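Local structure of arginine decarboxylase (3NZP) at residues B[129-134]-B[151-156]; B[177-182]-B[226-231]. The protein probably catalyses the pyridoxal-5'-phosphate-dependent decarboxylation of arginine to agmatine, a step in the biosynthesis of polyamines such as spermidine. All coordinates share one frame; numbering follows the deposited sequence.

Both interactions belong to one parallel eight-stranded barrel, the TIM-barrel domain that binds pyridoxal 5'-phosphate. Interaction 1 pairs the third and fourth strands, and interaction 2, which follows it along the chain, pairs the fifth and sixth. Their centres lie about 8 Å apart, and strands 152-157 and 179-183 join them directly: Leu155 N probably hydrogen-bonds to Asn179 O, and Leu155 O to Gly181 N, each at 2.7 Å. At the C-terminal ends of the strands the two contacts converge on the cofactor. Asn132 from interaction 1 and His231 from interaction 2 both touch the bound pyridoxal 5'-phosphate, so neighbouring strand pairs furnish one shared pocket.

Interaction 1 of 2, residues B[129-134]-B[151-156]; sequences ITVNGF and HNITLT
The carbonyl oxygen of Val131 is gripped twice, by the backbone N-H of Thr156 (Val131 O to Thr156 N 3.1 Å) and by Lys135 NZ from just beyond the strand. Further back, the shortest bond of the pair runs from Thr154 N to Ile129 O at 2.8 Å, while Ile129 N donates to Asn152 O. Val131 N reaches Thr154 O only weakly, with a bent N-H...O angle of 132°. Ile129 and Val131 thus supply both N and O to strand 152-156, as expected of parallel pairing.

Side chains alternate across the sheet. Thr130 and Thr154 lie on one face, where Thr130 OG1 is hydrogen-bonded to Glu320. On the other, Val131 CG2 packs against Ile153 CD1 at 3.7 Å and Leu155 CD1 at 3.9 Å, meeting both from one side so that the three methyls form a triangle. Ile129, on this same face, sets CG1 beside its backbone N, and the extended chi2 (179°) carries CD1 over the centre of the His151 imidazole, 3.9 Å from its centroid and 6° off the ring normal, a face-on CH-pi contact.

At the C-terminal end Asn132 OD1 rests against Thr156 CB at 3.3 Å, whereas ND2 is turned to Glu109, whose carboxylate is its hydrogen-bond partner. The same side chain touches pyridoxal 5'-phosphate and packs on Cys483 of the second subunit, the predicted proton donor, consistent with an active site completed across the dimer, as in related fold-type III decarboxylases.

Strands 128-131 and 152-157 are the two strands of a beta-alpha-beta unit. Its connecting helix 137-148 covers Ile153 and Leu155, helix 160-170 also meets Leu155, and strands 107-110 and 179-183 continue the barrel beyond the two.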
loop_
_atom_site.group_PDB
_atom_site.type_symbol
_atom_site.label_atom_id
_atom_site.label_comp_id
_atom_site.label_asym_id
_atom_site.label_seq_id
_atom_site.Cartn_x
_atom_site.Cartn_y
_atom_site.Cartn_z
ATOM N N ILE B 129 -4.138 -20.743 20.452
ATOM C CA ILE B 129 -4.019 -19.360 20.070
ATOM C C ILE B 129 -2.555 -19.036 20.264
ATOM O O ILE B 129 -2.049 -19.083 21.386
ATOM C CB ILE B 129 -4.883 -18.449 20.969
ATOM C CG1 ILE B 129 -6.358 -18.674 20.662
ATOM C CG2 ILE B 129 -4.552 -16.982 20.726
ATOM C CD1 ILE B 129 -7.272 -17.831 21.506
ATOM N N THR B 130 -1.853 -18.763 19.171
ATOM C CA THR B 130 -0.443 -18.415 19.286
ATOM C C THR B 130 -0.363 -16.899 19.216
ATOM O O THR B 130 -1.226 -16.249 18.615
ATOM C CB THR B 130 0.425 -19.036 18.156
ATOM O OG1 THR B 130 -0.201 -18.821 16.885
ATOM C CG2 THR B 130 0.624 -20.529 18.380
ATOM N N VAL B 131 0.661 -16.337 19.844
ATOM C CA VAL B 131 0.846 -14.892 19.858
ATOM C C VAL B 131 2.290 -14.499 19.514
ATOM O O VAL B 131 3.217 -14.750 20.286
ATOM C CB VAL B 131 0.500 -14.293 21.254
ATOM C CG1 VAL B 131 0.533 -12.781 21.181
ATOM C CG2 VAL B 131 -0.864 -14.766 21.715
ATOM N N ASN B 132 2.480 -13.886 18.353
ATOM C CA ASN B 132 3.809 -13.462 17.935
ATOM C C ASN B 132 3.921 -11.950 18.008
ATOM O O ASN B 132 2.940 -11.266 18.296
ATOM C CB ASN B 132 4.087 -13.947 16.519
ATOM C CG ASN B 132 4.151 -15.451 16.439
ATOM O OD1 ASN B 132 4.956 -16.083 17.131
ATOM N ND2 ASN B 132 3.301 -16.044 15.601
ATOM N N GLY B 133 5.114 -11.422 17.762
ATOM C CA GLY B 133 5.295 -9.981 17.814
ATOM C C GLY B 133 5.924 -9.516 19.115
ATOM O O GLY B 133 6.127 -10.307 20.034
ATOM N N PHE B 134 6.244 -8.229 19.191
ATOM C CA PHE B 134 6.852 -7.668 20.388
ATOM C C PHE B 134 5.766 -7.416 21.406
ATOM O O PHE B 134 4.672 -6.976 21.063
ATOM C CB PHE B 134 7.590 -6.387 20.034
ATOM C CG PHE B 134 8.715 -6.611 19.072
ATOM C CD1 PHE B 134 9.923 -7.150 19.510
ATOM C CD2 PHE B 134 8.542 -6.371 17.711
ATOM C CE1 PHE B 134 10.937 -7.450 18.611
ATOM C CE2 PHE B 134 9.551 -6.669 16.801
ATOM C CZ PHE B 134 10.749 -7.210 17.254
ATOM N N HIS B 151 -8.566 -20.442 27.786
ATOM C CA HIS B 151 -8.057 -20.607 26.429
ATOM C C HIS B 151 -6.729 -21.327 26.338
ATOM O O HIS B 151 -5.935 -21.319 27.271
ATOM C CB HIS B 151 -7.910 -19.244 25.750
ATOM C CG HIS B 151 -9.058 -18.884 24.870
ATOM N ND1 HIS B 151 -9.607 -17.620 24.844
ATOM C CD2 HIS B 151 -9.763 -19.621 23.978
ATOM C CE1 HIS B 151 -10.603 -17.594 23.975
ATOM N NE2 HIS B 151 -10.717 -18.796 23.437
ATOM N N ASN B 152 -6.484 -21.945 25.196
ATOM C CA ASN B 152 -5.233 -22.643 24.998
ATOM C C ASN B 152 -4.268 -21.668 24.327
ATOM O O ASN B 152 -3.972 -21.798 23.140
ATOM C CB ASN B 152 -5.478 -23.840 24.109
ATOM C CG ASN B 152 -4.230 -24.615 23.841
ATOM O OD1 ASN B 152 -4.261 -25.617 23.130
ATOM N ND2 ASN B 152 -3.113 -24.165 24.405
ATOM N N ILE B 153 -3.774 -20.691 25.086
ATOM C CA ILE B 153 -2.881 -19.686 24.518
ATOM C C ILE B 153 -1.400 -19.957 24.754
ATOM O O ILE B 153 -1.012 -20.500 25.789
ATOM C CB ILE B 153 -3.253 -18.272 25.044
ATOM C CG1 ILE B 153 -2.415 -17.211 24.336
ATOM C CG2 ILE B 153 -3.052 -18.195 26.540
ATOM C CD1 ILE B 153 -2.818 -15.785 24.670
ATOM N N THR B 154 -0.583 -19.591 23.769
ATOM C CA THR B 154 0.869 -19.765 23.827
ATOM C C THR B 154 1.530 -18.445 23.464
ATOM O O THR B 154 1.301 -17.913 22.377
ATOM C CB THR B 154 1.369 -20.836 22.802
ATOM O OG1 THR B 154 0.840 -22.127 23.139
ATOM C CG2 THR B 154 2.894 -20.906 22.791
ATOM N N LEU B 155 2.341 -17.905 24.366
ATOM C CA LEU B 155 3.048 -16.652 24.090
ATOM C C LEU B 155 4.420 -16.977 23.527
ATOM O O LEU B 155 5.258 -17.547 24.219
ATOM C CB LEU B 155 3.225 -15.837 25.371
ATOM C CG LEU B 155 2.203 -14.750 25.687
ATOM C CD1 LEU B 155 0.827 -15.122 25.208
ATOM C CD2 LEU B 155 2.216 -14.517 27.175
ATOM N N THR B 156 4.656 -16.618 22.275
ATOM C CA THR B 156 5.947 -16.880 21.660
ATOM C C THR B 156 6.921 -15.717 21.907
ATOM O O THR B 156 6.697 -14.604 21.426
ATOM C CB THR B 156 5.785 -17.104 20.148
ATOM O OG1 THR B 156 4.945 -18.238 19.917
ATOM C CG2 THR B 156 7.128 -17.339 19.501
#

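Interaction 2 of 2, residues B[177-182]-B[226-231]; sequences KPNIGL and QFTMIH
Leu182 lies across the ring of Phe227, and its atoms advance over that ring in order. CB stands 3.9 Å from Phe227 CE1, at the rim. CG comes to 3.5 Å from the same CE1. CD1 then passes over the face, offset toward the rim, 3.5 Å from Phe227 CZ and 27° off the ring normal through the centroid, a CH-pi contact in which the two side chains cross at about a right angle. Phe227 CG, anti to the backbone N (chi1 -176°), sends the ring toward Leu182, and chi2 of 23° turns it so that Ile180 O lies at its edge, in the ring plane, nearest CD1.

These residues belong to the fifth and sixth strands of the TIM barrel, and helix 208-220 of the connection between them packs on Ile180, Leu182 and Phe227 from outside. The pairing is parallel but uneven. Ile180 N donates to Gln226 O and Ile180 O accepts from Thr228 N, yet Leu182 N turns to Met229 O and Leu182 O to His231 N (2.9 Å). Two residues on from Ile180 thus correspond to three on from Phe227, an extra residue in strand 227-231 consistent with a beta bulge.

At the N-terminal end Gln226 CB packs against Ile180 CG1 at 3.7 Å, and Asn179 CB lies the same 3.7 Å from Thr228 OG1. At the other end His231 touches pyridoxal 5'-phosphate, and its NE2 makes a weak hydrogen bond to Glu320, another residue of the cofactor pocket.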
loop_
_atom_site.group_PDB
_atom_site.type_symbol
_atom_site.label_atom_id
_atom_site.label_comp_id
_atom_site.label_asym_id
_atom_site.label_seq_id
_atom_site.Cartn_x
_atom_site.Cartn_y
_atom_site.Cartn_z
ATOM N N LYS B 177 -1.493 -20.101 33.853
ATOM C CA LYS B 177 -0.471 -19.372 33.118
ATOM C C LYS B 177 -0.402 -19.860 31.677
ATOM O O LYS B 177 -0.633 -21.037 31.384
ATOM C CB LYS B 177 0.901 -19.484 33.804
ATOM C CG LYS B 177 1.036 -20.632 34.807
ATOM C CD LYS B 177 2.381 -20.615 35.544
ATOM C CE LYS B 177 2.584 -19.350 36.377
ATOM N NZ LYS B 177 1.526 -19.157 37.418
ATOM N N PRO B 178 -0.105 -18.941 30.747
ATOM C CA PRO B 178 -0.021 -19.313 29.335
ATOM C C PRO B 178 1.181 -20.186 29.020
ATOM O O PRO B 178 2.122 -20.299 29.809
ATOM C CB PRO B 178 0.036 -17.963 28.632
ATOM C CG PRO B 178 0.742 -17.096 29.630
ATOM C CD PRO B 178 0.139 -17.497 30.936
ATOM N N ASN B 179 1.128 -20.828 27.865
ATOM C CA ASN B 179 2.221 -21.665 27.423
ATOM C C ASN B 179 3.254 -20.755 26.821
ATOM O O ASN B 179 2.922 -19.758 26.185
ATOM C CB ASN B 179 1.743 -22.646 26.374
ATOM C CG ASN B 179 1.150 -23.867 26.982
ATOM O OD1 ASN B 179 0.458 -24.641 26.305
ATOM N ND2 ASN B 179 1.423 -24.070 28.277
ATOM N N ILE B 180 4.515 -21.101 27.014
ATOM C CA ILE B 180 5.591 -20.293 26.486
ATOM C C ILE B 180 6.170 -20.886 25.205
ATOM O O ILE B 180 6.420 -22.084 25.126
ATOM C CB ILE B 180 6.692 -20.150 27.536
ATOM C CG1 ILE B 180 6.154 -19.363 28.738
ATOM C CG2 ILE B 180 7.904 -19.491 26.917
ATOM C CD1 ILE B 180 7.133 -19.222 29.891
ATOM N N GLY B 181 6.358 -20.051 24.189
ATOM C CA GLY B 181 6.928 -20.533 22.941
ATOM C C GLY B 181 8.213 -19.778 22.660
ATOM O O GLY B 181 8.321 -18.601 23.012
ATOM N N LEU B 182 9.201 -20.427 22.048
ATOM C CA LEU B 182 10.455 -19.726 21.746
ATOM C C LEU B 182 10.686 -19.635 20.243
ATOM O O LEU B 182 10.734 -20.653 19.560
ATOM C CB LEU B 182 11.653 -20.430 22.404
ATOM C CG LEU B 182 11.674 -20.508 23.932
ATOM C CD1 LEU B 182 12.988 -21.110 24.380
ATOM C CD2 LEU B 182 11.509 -19.121 24.527
ATOM N N GLN B 226 5.945 -24.748 31.033
ATOM C CA GLN B 226 5.297 -23.913 30.040
ATOM C C GLN B 226 5.917 -24.003 28.663
ATOM O O GLN B 226 5.208 -23.962 27.658
ATOM C CB GLN B 226 5.290 -22.462 30.496
ATOM C CG GLN B 226 4.784 -22.284 31.920
ATOM C CD GLN B 226 3.557 -23.140 32.227
ATOM O OE1 GLN B 226 2.517 -23.041 31.560
ATOM N NE2 GLN B 226 3.677 -23.985 33.252
ATOM N N PHE B 227 7.240 -24.120 28.605
ATOM C CA PHE B 227 7.926 -24.219 27.327
ATOM C C PHE B 227 7.400 -25.441 26.569
ATOM O O PHE B 227 7.823 -26.561 26.823
ATOM C CB PHE B 227 9.428 -24.316 27.566
ATOM C CG PHE B 227 10.243 -24.333 26.312
ATOM C CD1 PHE B 227 9.743 -23.810 25.130
ATOM C CD2 PHE B 227 11.525 -24.867 26.317
ATOM C CE1 PHE B 227 10.506 -23.814 23.962
ATOM C CE2 PHE B 227 12.300 -24.879 25.157
ATOM C CZ PHE B 227 11.787 -24.353 23.974
ATOM N N THR B 228 6.475 -25.232 25.637
ATOM C CA THR B 228 5.924 -26.356 24.894
ATOM C C THR B 228 6.187 -26.400 23.390
ATOM O O THR B 228 5.982 -27.447 22.764
ATOM C CB THR B 228 4.418 -26.457 25.112
ATOM O OG1 THR B 228 3.786 -25.235 24.713
ATOM C CG2 THR B 228 4.134 -26.728 26.562
HETATM N N MSE B 229 6.602 -25.282 22.798
HETATM C CA MSE B 229 6.892 -25.276 21.364
HETATM C C MSE B 229 7.874 -24.213 20.917
HETATM O O MSE B 229 8.010 -23.166 21.552
HETATM C CB MSE B 229 5.615 -25.130 20.521
HETATM C CG MSE B 229 4.961 -23.771 20.584
HETATM SE SE MSE B 229 3.730 -23.373 19.088
HETATM C CE MSE B 229 2.321 -24.674 19.401
ATOM N N ILE B 230 8.581 -24.523 19.832
ATOM C CA ILE B 230 9.514 -23.591 19.219
ATOM C C ILE B 230 8.849 -23.173 17.904
ATOM O O ILE B 230 8.104 -23.949 17.301
ATOM C CB ILE B 230 10.902 -24.218 18.888
ATOM C CG1 ILE B 230 10.761 -25.397 17.957
ATOM C CG2 ILE B 230 11.573 -24.691 20.131
ATOM C CD1 ILE B 230 12.097 -25.893 17.533
ATOM N N HIS B 231 9.119 -21.952 17.464
ATOM C CA HIS B 231 8.512 -21.431 16.253
ATOM C C HIS B 231 9.527 -20.660 15.424
ATOM O O HIS B 231 10.454 -20.054 15.970
ATOM C CB HIS B 231 7.322 -20.525 16.654
ATOM C CG HIS B 231 6.829 -19.616 15.568
ATOM N ND1 HIS B 231 7.262 -18.313 15.438
ATOM C CD2 HIS B 231 5.941 -19.816 14.565
ATOM C CE1 HIS B 231 6.663 -17.751 14.402
ATOM N NE2 HIS B 231 5.856 -18.643 13.854
#